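Local coordinates for 3-dehydroquinate dehydratase (Geobacillus kaustophilus, PDB 2YR1), which probably catalyses the cis-dehydration of 3-dehydroquinate to 3-dehydroshikimate, the third step of the chorismate pathway toward aromatic amino acids, at residues 9-14 against 114-119; 215-220 against 246-251; 54-59 against 63-68. One frame throughout, in Å; residues are numbered along the deposited sequence.

Contact 1. Residues 9-14 against 114-119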
ATOM      1  N   LYS A   9     -25.555  -6.070  -2.261  1.00 20.50           N
ATOM      2  CA  LYS A   9     -25.933  -5.503  -3.539  1.00 24.82           C
ATOM      3  C   LYS A   9     -26.706  -4.203  -3.322  1.00 23.37           C
ATOM      4  O   LYS A   9     -27.737  -4.194  -2.663  1.00 24.86           O
ATOM      5  CB  LYS A   9     -26.810  -6.508  -4.290  1.00 29.42           C
ATOM      6  CG  LYS A   9     -27.171  -6.079  -5.688  1.00 32.88           C
ATOM      7  CD  LYS A   9     -25.996  -6.191  -6.619  1.00 30.86           C
ATOM      8  CE  LYS A   9     -26.464  -5.976  -8.026  1.00 32.36           C
ATOM      9  NZ  LYS A   9     -27.647  -6.849  -8.296  1.00 34.17           N
ATOM     10  N   VAL A  10     -26.191  -3.101  -3.855  1.00 28.22           N
ATOM     11  CA  VAL A  10     -26.858  -1.816  -3.716  1.00 28.55           C
ATOM     12  C   VAL A  10     -27.056  -1.298  -5.133  1.00 26.46           C
ATOM     13  O   VAL A  10     -26.087  -1.021  -5.836  1.00 27.55           O
ATOM     14  CB  VAL A  10     -26.007  -0.824  -2.862  1.00 35.15           C
ATOM     15  CG1 VAL A  10     -26.724   0.522  -2.719  1.00 35.29           C
ATOM     16  CG2 VAL A  10     -25.759  -1.412  -1.472  1.00 29.32           C
ATOM     17  N   ARG A  11     -28.319  -1.235  -5.560  1.00 25.58           N
ATOM     18  CA  ARG A  11     -28.707  -0.763  -6.892  1.00 28.08           C
ATOM     19  C   ARG A  11     -27.771  -1.121  -8.033  1.00 32.97           C
ATOM     20  O   ARG A  11     -27.240  -0.202  -8.663  1.00 42.68           O
ATOM     21  CB  ARG A  11     -28.809   0.767  -6.954  1.00 32.76           C
ATOM     22  CG  ARG A  11     -29.650   1.487  -5.949  1.00 34.37           C
ATOM     23  CD  ARG A  11     -29.494   2.974  -6.241  1.00 35.54           C
ATOM     24  NE  ARG A  11     -30.144   3.360  -7.490  1.00 34.90           N
ATOM     25  CZ  ARG A  11     -31.451   3.586  -7.600  1.00 35.97           C
ATOM     26  NH1 ARG A  11     -32.227   3.474  -6.537  1.00 29.82           N
ATOM     27  NH2 ARG A  11     -31.984   3.903  -8.772  1.00 33.48           N
ATOM     28  N   ASN A  12     -27.549  -2.392  -8.330  1.00 29.55           N
ATOM     29  CA  ASN A  12     -26.654  -2.716  -9.451  1.00 38.20           C
ATOM     30  C   ASN A  12     -25.158  -2.805  -9.147  1.00 35.70           C
ATOM     31  O   ASN A  12     -24.392  -3.278  -9.981  1.00 30.09           O
ATOM     32  CB  ASN A  12     -26.831  -1.701 -10.577  1.00 42.58           C
ATOM     33  CG  ASN A  12     -27.410  -2.309 -11.814  1.00 47.23           C
ATOM     34  OD1 ASN A  12     -26.760  -3.120 -12.481  1.00 56.21           O
ATOM     35  ND2 ASN A  12     -28.638  -1.924 -12.141  1.00 39.49           N
ATOM     36  N   ILE A  13     -24.738  -2.346  -7.976  1.00 33.02           N
ATOM     37  CA  ILE A  13     -23.323  -2.404  -7.627  1.00 33.29           C
ATOM     38  C   ILE A  13     -23.131  -3.289  -6.389  1.00 33.09           C
ATOM     39  O   ILE A  13     -23.941  -3.249  -5.452  1.00 28.46           O
ATOM     40  CB  ILE A  13     -22.761  -0.972  -7.326  1.00 36.84           C
ATOM     41  CG1 ILE A  13     -21.318  -0.849  -7.810  1.00 39.49           C
ATOM     42  CG2 ILE A  13     -22.817  -0.677  -5.835  1.00 31.21           C
ATOM     43  CD1 ILE A  13     -21.191  -0.728  -9.300  1.00 44.28           C
ATOM     44  N   TRP A  14     -22.063  -4.087  -6.389  1.00 26.55           N
ATOM     45  CA  TRP A  14     -21.755  -4.938  -5.243  1.00 21.15           C
ATOM     46  C   TRP A  14     -20.692  -4.255  -4.375  1.00 18.23           C
ATOM     47  O   TRP A  14     -19.718  -3.728  -4.900  1.00 20.47           O
ATOM     48  CB  TRP A  14     -21.204  -6.293  -5.697  1.00 26.95           C
ATOM     49  CG  TRP A  14     -22.238  -7.273  -6.139  1.00 29.45           C
ATOM     50  CD1 TRP A  14     -22.619  -7.551  -7.423  1.00 28.84           C
ATOM     51  CD2 TRP A  14     -23.050  -8.090  -5.293  1.00 22.31           C
ATOM     52  NE1 TRP A  14     -23.616  -8.490  -7.424  1.00 27.41           N
ATOM     53  CE2 TRP A  14     -23.904  -8.839  -6.132  1.00 26.57           C
ATOM     54  CE3 TRP A  14     -23.145  -8.259  -3.905  1.00 18.89           C
ATOM     55  CZ2 TRP A  14     -24.846  -9.748  -5.628  1.00 21.24           C
ATOM     56  CZ3 TRP A  14     -24.078  -9.161  -3.404  1.00 22.05           C
ATOM     57  CH2 TRP A  14     -24.916  -9.896  -4.269  1.00 20.07           C
ATOM     58  N   ALA A 114     -35.011   9.022  -2.660  1.00 36.37           N
ATOM     59  CA  ALA A 114     -33.985   9.612  -3.526  1.00 37.52           C
ATOM     60  C   ALA A 114     -32.575   9.111  -3.201  1.00 38.28           C
ATOM     61  O   ALA A 114     -31.665   9.244  -4.024  1.00 33.73           O
ATOM     62  CB  ALA A 114     -34.026  11.137  -3.418  1.00 41.71           C
ATOM     63  N   ILE A 115     -32.398   8.550  -2.003  1.00 34.37           N
ATOM     64  CA  ILE A 115     -31.099   8.041  -1.565  1.00 33.26           C
ATOM     65  C   ILE A 115     -31.121   6.514  -1.374  1.00 36.20           C
ATOM     66  O   ILE A 115     -32.198   5.901  -1.348  1.00 30.81           O
ATOM     67  CB  ILE A 115     -30.668   8.735  -0.263  1.00 31.30           C
ATOM     68  CG1 ILE A 115     -31.579   8.310   0.885  1.00 31.36           C
ATOM     69  CG2 ILE A 115     -30.742  10.249  -0.437  1.00 29.83           C
ATOM     70  CD1 ILE A 115     -31.188   8.892   2.229  1.00 34.51           C
ATOM     71  N   ASP A 116     -29.936   5.911  -1.233  1.00 34.07           N
ATOM     72  CA  ASP A 116     -29.788   4.455  -1.088  1.00 29.08           C
ATOM     73  C   ASP A 116     -29.086   4.054   0.210  1.00 30.82           C
ATOM     74  O   ASP A 116     -29.337   2.980   0.776  1.00 23.53           O
ATOM     75  CB  ASP A 116     -28.994   3.908  -2.273  1.00 27.49           C
ATOM     76  CG  ASP A 116     -29.562   4.354  -3.610  1.00 28.19           C
ATOM     77  OD1 ASP A 116     -30.660   3.885  -3.986  1.00 30.40           O
ATOM     78  OD2 ASP A 116     -28.918   5.179  -4.291  1.00 29.91           O
ATOM     79  N   LEU A 117     -28.188   4.920   0.661  1.00 21.10           N
ATOM     80  CA  LEU A 117     -27.452   4.693   1.889  1.00 24.93           C
ATOM     81  C   LEU A 117     -27.556   5.953   2.722  1.00 21.17           C
ATOM     82  O   LEU A 117     -27.722   7.060   2.193  1.00 23.79           O
ATOM     83  CB  LEU A 117     -25.958   4.457   1.626  1.00 21.86           C
ATOM     84  CG  LEU A 117     -25.224   3.475   0.689  1.00 26.12           C
ATOM     85  CD1 LEU A 117     -25.028   2.133   1.344  1.00 19.61           C
ATOM     86  CD2 LEU A 117     -25.924   3.384  -0.625  1.00 21.43           C
ATOM     87  N   VAL A 118     -27.424   5.778   4.027  1.00 22.95           N
ATOM     88  CA  VAL A 118     -27.429   6.883   4.970  1.00 23.81           C
ATOM     89  C   VAL A 118     -26.286   6.647   5.962  1.00 25.72           C
ATOM     90  O   VAL A 118     -26.155   5.551   6.504  1.00 24.86           O
ATOM     91  CB  VAL A 118     -28.760   6.961   5.772  1.00 29.16           C
ATOM     92  CG1 VAL A 118     -28.627   7.960   6.867  1.00 30.46           C
ATOM     93  CG2 VAL A 118     -29.909   7.367   4.869  1.00 30.87           C
ATOM     94  N   ASP A 119     -25.461   7.672   6.182  1.00 27.15           N
ATOM     95  CA  ASP A 119     -24.351   7.601   7.121  1.00 27.74           C
ATOM     96  C   ASP A 119     -24.789   8.233   8.451  1.00 32.28           C
ATOM     97  O   ASP A 119     -25.280   9.361   8.481  1.00 30.25           O
ATOM     98  CB  ASP A 119     -23.127   8.358   6.574  1.00 31.90           C
ATOM     99  CG  ASP A 119     -21.938   8.340   7.542  1.00 33.36           C
ATOM    100  OD1 ASP A 119     -22.152   8.526   8.756  1.00 38.09           O
ATOM    101  OD2 ASP A 119     -20.785   8.155   7.096  1.00 35.83           O
TER

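Contact 2. Residues 215-220 against 246-251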
ATOM      1  N   THR A 215      -3.662   4.007   2.278  1.00 13.98           N
ATOM      2  CA  THR A 215      -4.857   3.326   2.745  1.00 13.83           C
ATOM      3  C   THR A 215      -6.052   3.446   1.805  1.00 14.78           C
ATOM      4  O   THR A 215      -6.924   2.567   1.781  1.00 15.04           O
ATOM      5  CB  THR A 215      -5.226   3.799   4.154  1.00 15.18           C
ATOM      6  OG1 THR A 215      -5.930   2.755   4.815  1.00 37.04           O
ATOM      7  CG2 THR A 215      -6.097   5.029   4.116  1.00  5.38           C
ATOM      8  N   ARG A 216      -6.089   4.514   1.017  1.00 13.24           N
ATOM      9  CA  ARG A 216      -7.173   4.721   0.066  1.00 17.45           C
ATOM     10  C   ARG A 216      -6.949   3.880  -1.192  1.00 16.28           C
ATOM     11  O   ARG A 216      -7.884   3.584  -1.934  1.00 21.17           O
ATOM     12  CB  ARG A 216      -7.263   6.219  -0.316  1.00 15.01           C
ATOM     13  CG  ARG A 216      -7.467   7.146   0.868  1.00 14.43           C
ATOM     14  CD  ARG A 216      -7.671   8.600   0.417  1.00 22.91           C
ATOM     15  NE  ARG A 216      -7.958   9.518   1.514  1.00 14.12           N
ATOM     16  CZ  ARG A 216      -9.126   9.602   2.148  1.00 27.45           C
ATOM     17  NH1 ARG A 216     -10.135   8.816   1.806  1.00 26.85           N
ATOM     18  NH2 ARG A 216      -9.298  10.491   3.119  1.00 26.36           N
ATOM     19  N   LEU A 217      -5.707   3.478  -1.426  1.00 16.68           N
ATOM     20  CA  LEU A 217      -5.387   2.704  -2.616  1.00 19.71           C
ATOM     21  C   LEU A 217      -5.223   1.212  -2.337  1.00 19.39           C
ATOM     22  O   LEU A 217      -5.364   0.400  -3.247  1.00 23.08           O
ATOM     23  CB  LEU A 217      -4.090   3.232  -3.247  1.00 18.37           C
ATOM     24  CG  LEU A 217      -3.989   4.712  -3.657  1.00 18.43           C
ATOM     25  CD1 LEU A 217      -2.557   5.049  -4.005  1.00 18.43           C
ATOM     26  CD2 LEU A 217      -4.909   5.000  -4.843  1.00 12.74           C
ATOM     27  N   ALA A 218      -4.920   0.858  -1.087  1.00 19.11           N
ATOM     28  CA  ALA A 218      -4.682  -0.539  -0.736  1.00 16.98           C
ATOM     29  C   ALA A 218      -5.471  -1.070   0.451  1.00 15.14           C
ATOM     30  O   ALA A 218      -5.301  -2.215   0.839  1.00 15.84           O
ATOM     31  CB  ALA A 218      -3.188  -0.744  -0.477  1.00 18.86           C
ATOM     32  N   GLY A 219      -6.327  -0.247   1.034  1.00 13.14           N
ATOM     33  CA  GLY A 219      -7.094  -0.716   2.170  1.00 15.39           C
ATOM     34  C   GLY A 219      -7.967  -1.913   1.841  1.00 13.63           C
ATOM     35  O   GLY A 219      -8.220  -2.750   2.709  1.00 12.54           O
ATOM     36  N   TRP A 220      -8.418  -2.008   0.593  1.00 13.73           N
ATOM     37  CA  TRP A 220      -9.262  -3.126   0.183  1.00 16.65           C
ATOM     38  C   TRP A 220      -8.584  -4.473   0.361  1.00 16.78           C
ATOM     39  O   TRP A 220      -9.257  -5.496   0.429  1.00 13.48           O
ATOM     40  CB  TRP A 220      -9.715  -2.960  -1.278  1.00 15.47           C
ATOM     41  CG  TRP A 220      -8.597  -2.919  -2.270  1.00 23.66           C
ATOM     42  CD1 TRP A 220      -7.798  -1.848  -2.568  1.00 18.46           C
ATOM     43  CD2 TRP A 220      -8.114  -4.013  -3.056  1.00 19.15           C
ATOM     44  NE1 TRP A 220      -6.847  -2.212  -3.488  1.00 27.62           N
ATOM     45  CE2 TRP A 220      -7.017  -3.535  -3.806  1.00 24.78           C
ATOM     46  CE3 TRP A 220      -8.503  -5.352  -3.199  1.00 24.67           C
ATOM     47  CZ2 TRP A 220      -6.300  -4.350  -4.692  1.00 29.37           C
ATOM     48  CZ3 TRP A 220      -7.793  -6.164  -4.083  1.00 29.17           C
ATOM     49  CH2 TRP A 220      -6.697  -5.654  -4.820  1.00 24.17           C
ATOM     50  N   ARG A 246      -8.064   4.744  -9.844  1.00 25.85           N
ATOM     51  CA  ARG A 246      -8.339   3.666 -10.808  1.00 28.86           C
ATOM     52  C   ARG A 246      -7.039   3.083 -11.374  1.00 22.39           C
ATOM     53  O   ARG A 246      -6.890   1.871 -11.502  1.00 21.74           O
ATOM     54  CB  ARG A 246      -9.185   4.187 -11.988  1.00 26.88           C
ATOM     55  CG  ARG A 246     -10.592   4.654 -11.636  1.00 39.20           C
ATOM     56  CD  ARG A 246     -11.257   5.270 -12.872  1.00 44.07           C
ATOM     57  NE  ARG A 246     -12.632   5.711 -12.648  1.00 48.08           N
ATOM     58  CZ  ARG A 246     -13.603   4.911 -12.221  1.00 50.49           C
ATOM     59  NH1 ARG A 246     -13.337   3.631 -11.964  1.00 44.73           N
ATOM     60  NH2 ARG A 246     -14.837   5.379 -12.070  1.00 44.77           N
ATOM     61  N   THR A 247      -6.109   3.959 -11.724  1.00 22.36           N
ATOM     62  CA  THR A 247      -4.818   3.533 -12.272  1.00 24.93           C
ATOM     63  C   THR A 247      -4.144   2.535 -11.328  1.00 23.75           C
ATOM     64  O   THR A 247      -3.764   1.429 -11.727  1.00 25.27           O
ATOM     65  CB  THR A 247      -3.872   4.749 -12.455  1.00 20.77           C
ATOM     66  OG1 THR A 247      -4.420   5.632 -13.438  1.00 31.50           O
ATOM     67  CG2 THR A 247      -2.479   4.305 -12.888  1.00 22.79           C
ATOM     68  N   VAL A 248      -3.996   2.936 -10.070  1.00 18.42           N
ATOM     69  CA  VAL A 248      -3.339   2.087  -9.068  1.00 22.26           C
ATOM     70  C   VAL A 248      -4.115   0.812  -8.765  1.00 21.22           C
ATOM     71  O   VAL A 248      -3.536  -0.284  -8.656  1.00 22.45           O
ATOM     72  CB  VAL A 248      -3.102   2.896  -7.756  1.00 13.70           C
ATOM     73  CG1 VAL A 248      -2.524   2.022  -6.688  1.00 14.60           C
ATOM     74  CG2 VAL A 248      -2.159   4.076  -8.055  1.00 19.00           C
ATOM     75  N   LEU A 249      -5.430   0.939  -8.626  1.00 22.13           N
ATOM     76  CA  LEU A 249      -6.236  -0.234  -8.321  1.00 22.63           C
ATOM     77  C   LEU A 249      -6.078  -1.302  -9.371  1.00 18.59           C
ATOM     78  O   LEU A 249      -5.982  -2.477  -9.040  1.00 23.74           O
ATOM     79  CB  LEU A 249      -7.717   0.121  -8.208  1.00 22.98           C
ATOM     80  CG  LEU A 249      -8.126   0.970  -7.005  1.00 25.89           C
ATOM     81  CD1 LEU A 249      -9.647   1.184  -7.039  1.00 25.99           C
ATOM     82  CD2 LEU A 249      -7.704   0.264  -5.718  1.00 27.23           C
ATOM     83  N   SER A 250      -6.072  -0.899 -10.638  1.00 23.46           N
ATOM     84  CA  SER A 250      -5.953  -1.854 -11.729  1.00 26.94           C
ATOM     85  C   SER A 250      -4.613  -2.588 -11.671  1.00 24.36           C
ATOM     86  O   SER A 250      -4.559  -3.808 -11.809  1.00 21.15           O
ATOM     87  CB  SER A 250      -6.126  -1.142 -13.068  1.00 35.08           C
ATOM     88  OG  SER A 250      -7.434  -0.590 -13.156  1.00 47.64           O
ATOM     89  N   ILE A 251      -3.544  -1.846 -11.430  1.00 19.92           N
ATOM     90  CA  ILE A 251      -2.221  -2.448 -11.338  1.00 24.76           C
ATOM     91  C   ILE A 251      -2.168  -3.341 -10.101  1.00 22.76           C
ATOM     92  O   ILE A 251      -1.812  -4.509 -10.176  1.00 23.66           O
ATOM     93  CB  ILE A 251      -1.155  -1.356 -11.246  1.00 23.14           C
ATOM     94  CG1 ILE A 251      -1.130  -0.592 -12.573  1.00 24.79           C
ATOM     95  CG2 ILE A 251       0.205  -1.971 -10.898  1.00 26.47           C
ATOM     96  CD1 ILE A 251      -0.329   0.669 -12.544  1.00 29.51           C
TER

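Contact 3. Residues 54-59 against 63-68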
ATOM      1  N   ASP A  54     -24.157  18.289   4.845  1.00 34.55           N
ATOM      2  CA  ASP A  54     -23.851  19.257   5.887  1.00 33.01           C
ATOM      3  C   ASP A  54     -23.231  20.554   5.363  1.00 35.09           C
ATOM      4  O   ASP A  54     -22.944  21.471   6.142  1.00 33.71           O
ATOM      5  CB  ASP A  54     -22.976  18.634   6.977  1.00 34.36           C
ATOM      6  CG  ASP A  54     -21.809  17.850   6.425  1.00 39.87           C
ATOM      7  OD1 ASP A  54     -22.032  16.941   5.600  1.00 31.66           O
ATOM      8  OD2 ASP A  54     -20.667  18.137   6.838  1.00 40.42           O
ATOM      9  N   PHE A  55     -23.034  20.625   4.049  1.00 28.82           N
ATOM     10  CA  PHE A  55     -22.491  21.823   3.409  1.00 38.46           C
ATOM     11  C   PHE A  55     -23.650  22.734   2.985  1.00 39.58           C
ATOM     12  O   PHE A  55     -23.510  23.954   2.924  1.00 39.80           O
ATOM     13  CB  PHE A  55     -21.670  21.459   2.166  1.00 36.70           C
ATOM     14  CG  PHE A  55     -20.250  21.071   2.469  1.00 41.65           C
ATOM     15  CD1 PHE A  55     -19.956  19.839   3.039  1.00 36.75           C
ATOM     16  CD2 PHE A  55     -19.205  21.959   2.213  1.00 42.50           C
ATOM     17  CE1 PHE A  55     -18.644  19.494   3.353  1.00 33.51           C
ATOM     18  CE2 PHE A  55     -17.889  21.624   2.524  1.00 41.92           C
ATOM     19  CZ  PHE A  55     -17.608  20.388   3.097  1.00 38.42           C
ATOM     20  N   PHE A  56     -24.787  22.103   2.696  1.00 38.95           N
ATOM     21  CA  PHE A  56     -26.023  22.756   2.266  1.00 36.95           C
ATOM     22  C   PHE A  56     -26.441  23.825   3.282  1.00 37.74           C
ATOM     23  O   PHE A  56     -26.759  23.505   4.436  1.00 34.54           O
ATOM     24  CB  PHE A  56     -27.113  21.682   2.166  1.00 39.12           C
ATOM     25  CG  PHE A  56     -28.250  22.026   1.257  1.00 33.72           C
ATOM     26  CD1 PHE A  56     -28.121  21.884  -0.120  1.00 26.76           C
ATOM     27  CD2 PHE A  56     -29.476  22.427   1.781  1.00 30.02           C
ATOM     28  CE1 PHE A  56     -29.199  22.129  -0.962  1.00 35.58           C
ATOM     29  CE2 PHE A  56     -30.563  22.677   0.943  1.00 28.93           C
ATOM     30  CZ  PHE A  56     -30.426  22.525  -0.429  1.00 29.39           C
ATOM     31  N   ARG A  57     -26.444  25.093   2.875  1.00 34.38           N
ATOM     32  CA  ARG A  57     -26.841  26.141   3.817  1.00 36.52           C
ATOM     33  C   ARG A  57     -28.331  26.083   4.165  1.00 29.10           C
ATOM     34  O   ARG A  57     -28.696  26.316   5.306  1.00 35.87           O
ATOM     35  CB  ARG A  57     -26.488  27.544   3.288  1.00 39.54           C
ATOM     36  CG  ARG A  57     -25.143  28.083   3.791  1.00 44.38           C
ATOM     37  CD  ARG A  57     -25.021  29.613   3.664  1.00 52.00           C
ATOM     38  NE  ARG A  57     -25.174  30.079   2.285  1.00 56.99           N
ATOM     39  CZ  ARG A  57     -26.342  30.284   1.672  1.00 54.50           C
ATOM     40  NH1 ARG A  57     -27.488  30.077   2.311  1.00 54.26           N
ATOM     41  NH2 ARG A  57     -26.361  30.676   0.403  1.00 52.03           N
ATOM     42  N   ALA A  58     -29.174  25.757   3.186  1.00 32.27           N
ATOM     43  CA  ALA A  58     -30.623  25.677   3.393  1.00 40.20           C
ATOM     44  C   ALA A  58     -31.118  24.314   3.876  1.00 46.05           C
ATOM     45  O   ALA A  58     -32.162  23.834   3.422  1.00 48.49           O
ATOM     46  CB  ALA A  58     -31.356  26.046   2.108  1.00 34.27           C
ATOM     47  N   ILE A  59     -30.386  23.686   4.788  1.00 46.05           N
ATOM     48  CA  ILE A  59     -30.819  22.386   5.290  1.00 49.07           C
ATOM     49  C   ILE A  59     -32.044  22.557   6.182  1.00 49.62           C
ATOM     50  O   ILE A  59     -32.721  21.580   6.508  1.00 44.03           O
ATOM     51  CB  ILE A  59     -29.729  21.690   6.120  1.00 46.00           C
ATOM     52  CG1 ILE A  59     -29.156  22.666   7.136  1.00 42.03           C
ATOM     53  CG2 ILE A  59     -28.653  21.147   5.212  1.00 54.45           C
ATOM     54  CD1 ILE A  59     -28.289  22.009   8.154  1.00 42.26           C
ATOM     55  N   GLU A  63     -38.222  21.005   2.043  1.00 39.61           N
ATOM     56  CA  GLU A  63     -38.705  21.059   0.665  1.00 42.91           C
ATOM     57  C   GLU A  63     -37.542  21.312  -0.278  1.00 43.14           C
ATOM     58  O   GLU A  63     -37.497  20.763  -1.385  1.00 39.37           O
ATOM     59  CB  GLU A  63     -39.754  22.171   0.492  1.00 45.32           C
ATOM     60  CG  GLU A  63     -40.621  22.027  -0.765  1.00 46.81           C
ATOM     61  CD  GLU A  63     -41.489  23.255  -1.046  1.00 52.78           C
ATOM     62  OE1 GLU A  63     -42.162  23.755  -0.111  1.00 47.59           O
ATOM     63  OE2 GLU A  63     -41.498  23.715  -2.210  1.00 47.72           O
ATOM     64  N   ARG A  64     -36.609  22.156   0.161  1.00 42.03           N
ATOM     65  CA  ARG A  64     -35.434  22.478  -0.643  1.00 43.29           C
ATOM     66  C   ARG A  64     -34.524  21.245  -0.731  1.00 41.45           C
ATOM     67  O   ARG A  64     -34.140  20.826  -1.821  1.00 42.44           O
ATOM     68  CB  ARG A  64     -34.667  23.651  -0.025  1.00 43.73           C
ATOM     69  CG  ARG A  64     -35.453  24.965   0.068  1.00 52.46           C
ATOM     70  CD  ARG A  64     -34.496  26.154   0.178  1.00 52.59           C
ATOM     71  NE  ARG A  64     -35.108  27.355   0.748  1.00 56.07           N
ATOM     72  CZ  ARG A  64     -36.164  27.993   0.244  1.00 59.05           C
ATOM     73  NH1 ARG A  64     -36.759  27.551  -0.861  1.00 56.46           N
ATOM     74  NH2 ARG A  64     -36.617  29.091   0.842  1.00 57.79           N
ATOM     75  N   VAL A  65     -34.199  20.661   0.420  1.00 40.11           N
ATOM     76  CA  VAL A  65     -33.348  19.479   0.452  1.00 39.32           C
ATOM     77  C   VAL A  65     -33.971  18.362  -0.378  1.00 42.61           C
ATOM     78  O   VAL A  65     -33.324  17.800  -1.266  1.00 35.99           O
ATOM     79  CB  VAL A  65     -33.145  18.971   1.882  1.00 41.27           C
ATOM     80  CG1 VAL A  65     -32.124  17.841   1.877  1.00 41.99           C
ATOM     81  CG2 VAL A  65     -32.690  20.103   2.785  1.00 38.29           C
ATOM     82  N   LEU A  66     -35.234  18.049  -0.091  1.00 43.39           N
ATOM     83  CA  LEU A  66     -35.944  17.011  -0.829  1.00 43.58           C
ATOM     84  C   LEU A  66     -35.847  17.337  -2.307  1.00 45.57           C
ATOM     85  O   LEU A  66     -35.595  16.452  -3.141  1.00 44.62           O
ATOM     86  CB  LEU A  66     -37.419  16.961  -0.409  1.00 47.40           C
ATOM     87  CG  LEU A  66     -38.319  15.935  -1.119  1.00 53.67           C
ATOM     88  CD1 LEU A  66     -38.914  14.973  -0.094  1.00 47.86           C
ATOM     89  CD2 LEU A  66     -39.430  16.652  -1.894  1.00 51.24           C
ATOM     90  N   ALA A  67     -36.051  18.614  -2.630  1.00 46.50           N
ATOM     91  CA  ALA A  67     -35.983  19.072  -4.017  1.00 43.18           C
ATOM     92  C   ALA A  67     -34.612  18.723  -4.586  1.00 41.00           C
ATOM     93  O   ALA A  67     -34.509  18.059  -5.614  1.00 45.10           O
ATOM     94  CB  ALA A  67     -36.219  20.581  -4.088  1.00 41.76           C
ATOM     95  N   THR A  68     -33.562  19.171  -3.906  1.00 40.47           N
ATOM     96  CA  THR A  68     -32.203  18.882  -4.343  1.00 42.61           C
ATOM     97  C   THR A  68     -31.987  17.365  -4.403  1.00 40.97           C
ATOM     98  O   THR A  68     -31.509  16.832  -5.407  1.00 34.52           O
ATOM     99  CB  THR A  68     -31.181  19.490  -3.375  1.00 44.21           C
ATOM    100  OG1 THR A  68     -31.395  20.905  -3.283  1.00 47.85           O
ATOM    101  CG2 THR A  68     -29.760  19.224  -3.858  1.00 44.43           C
TER

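Contact 1. Residues 9-14 against 114-119
Val-10 and Leu-117 touch by single methyl groups, with CG1 of Val-10 3.6 Å from CD2 of Leu-117. The CG1 branch lies opposite the backbone N (chi1 -180°), and this brings it against Leu-117. The CB of Asp-116 lies beside the same methyl, 4.1 Å from Val-10 CG1. Next to this apolar pair is a charged one. Arg-11 NH1 makes a salt bridge to Asp-116 OD1 at 3.0 Å, with a bent N-H...O angle of 145°. The oxygen lies at the edge of the guanidinium, near its plane. The exact place of OD1 is less sure, because the arginine chain runs too close to it in the model.

The second shell gives both ends further partners. Asp-116 OD2 is held by a salt bridge to Arg-73 and by the backbone N of Ile-81, so the carboxylate is probably shared between Arg-73 and, less surely, Arg-11. Arg-11 also pairs with Glu-78 through NH2. Behind Val-10 and Arg-11 is a type I' turn from Val-10 to Ile-13. It is closed by two backbone bonds, Val-10 N to Ile-13 O at 2.8 Å and Ile-13 N to Val-10 O at 2.9 Å. The arrangement is typical of an N-terminal beta hairpin closing the bottom of a TIM barrel, here over the start of strand 117-121.

Contact 2. Residues 215-220 against 246-251
Leu-217 and Trp-220 meet Val-248 and Leu-249 where helix 213-218 and the 3-10 turn after it pack on helix 242-256. These are the last two helices of the TIM barrel.

Leu-217 and Val-248 cross at about a right angle. The leucine reaches round the valine with several atoms. Leu-217 CB lies 4.0 Å from Val-248 CG1, and its CD1 is equally close to that methyl. The other branch, Leu-217 CD2, comes to 4.0 Å from Val-248 CB. These are ordinary apolar contacts.

Leu-249 works one step further along. Leu-249 CD2 lies 3.4 Å from Leu-217 O and 3.4 Å from Trp-220 NE1. These two polar atoms are themselves joined by a weak bond, Trp-220 NE1 to Leu-217 O, 3.0 Å long with an N-H...O angle of 133°. The carbonyl oxygen sits at the indole edge, in the ring plane. Trp-220 can fold back this way because its CG stands between the backbone N and the carbonyl carbon (chi1 61°). The indole and Leu-249 then run past each other in opposite directions. The bond, though weak, probably helps to fix the turn of the indole.

Arg-216, a predicted 3-dehydroquinate-binding residue, takes no part in the helix packing; its NH2 bonds to Pro-237 O. The second subunit covers another part of the contact: its Leu-252 packs on Leu-217 and its Ile-251 on Val-248. The arrangement thus belongs both to the outer helical layer of an alpha/beta barrel and to the interface of the homodimer.

Contact 3. Residues 54-59 against 63-68
Phe-56 fills the tight part of the contact, resting its outer end against Val-65 and Thr-68 of helix 62-75. Its CG lies roughly opposite the backbone N (chi1 -157°), which sends the ring across to the helix. Phe-56 CE2 is 3.8 Å from Val-65 CG2. The Thr-68 hydroxyl approaches from the same side of the ring plane but further along, with OG1 3.4 Å from CE1 of Phe-56 and as near to its CZ. This is van der Waals contact. The polar need of that buried hydroxyl is met by a hydrogen bond with Asp-31.

Val-65 CG2 is the hub of the apolar cluster. Val-65 CG2 also touches the loop backbone, 3.8 Å from Ala-58 O and 3.9 Å from Ile-59 CA. Ala-58 O and Ile-59 CA also lie at the edge of the Phe-56 ring, in its plane, so the loop folds round its own phenylalanine. With an alanine in place of Phe-56, the ring's contacts with Val-65 CG2 and Thr-68 OG1 would be lost, and a gap would probably open between loop and helix.

The solvent side is looser. There the CB of Ala-58 meets the CD of Arg-64 at 3.7 Å. The arginine is exposed and its chain extended from CG to NE. Its charged end makes a long, weak ion pair with Asp-61.

Inward, Val-65 packs on Leu-105 of helix 99-112 and on Trp-51 of strand 48-52, a predicted substrate-binding residue. Phe-56 and Thr-68 both rest on Val-34 of helix 31-43. The contact therefore seats the loop after strand 48-52 on helix 62-75, between the two flanking helices.

From the N terminus, residues 9-14 form the hairpin that opens contact 1. Its partner, 114-119, comes about a hundred residues later, at the start of strand 117-121. Contact 3 falls wholly within that long loop. It closes a short one of its own, joining the connection after strand 48-52 to helix 62-75. Contact 2 follows in series and closes the loop through strand 226-228, tying helix 213-218 to the C-terminal helix. None of the contacts cross. Contact 1 belongs to the barrel bottom, while contacts 2 and 3 lie on opposite sides of the chain's centre, their own centres about 33 Å apart.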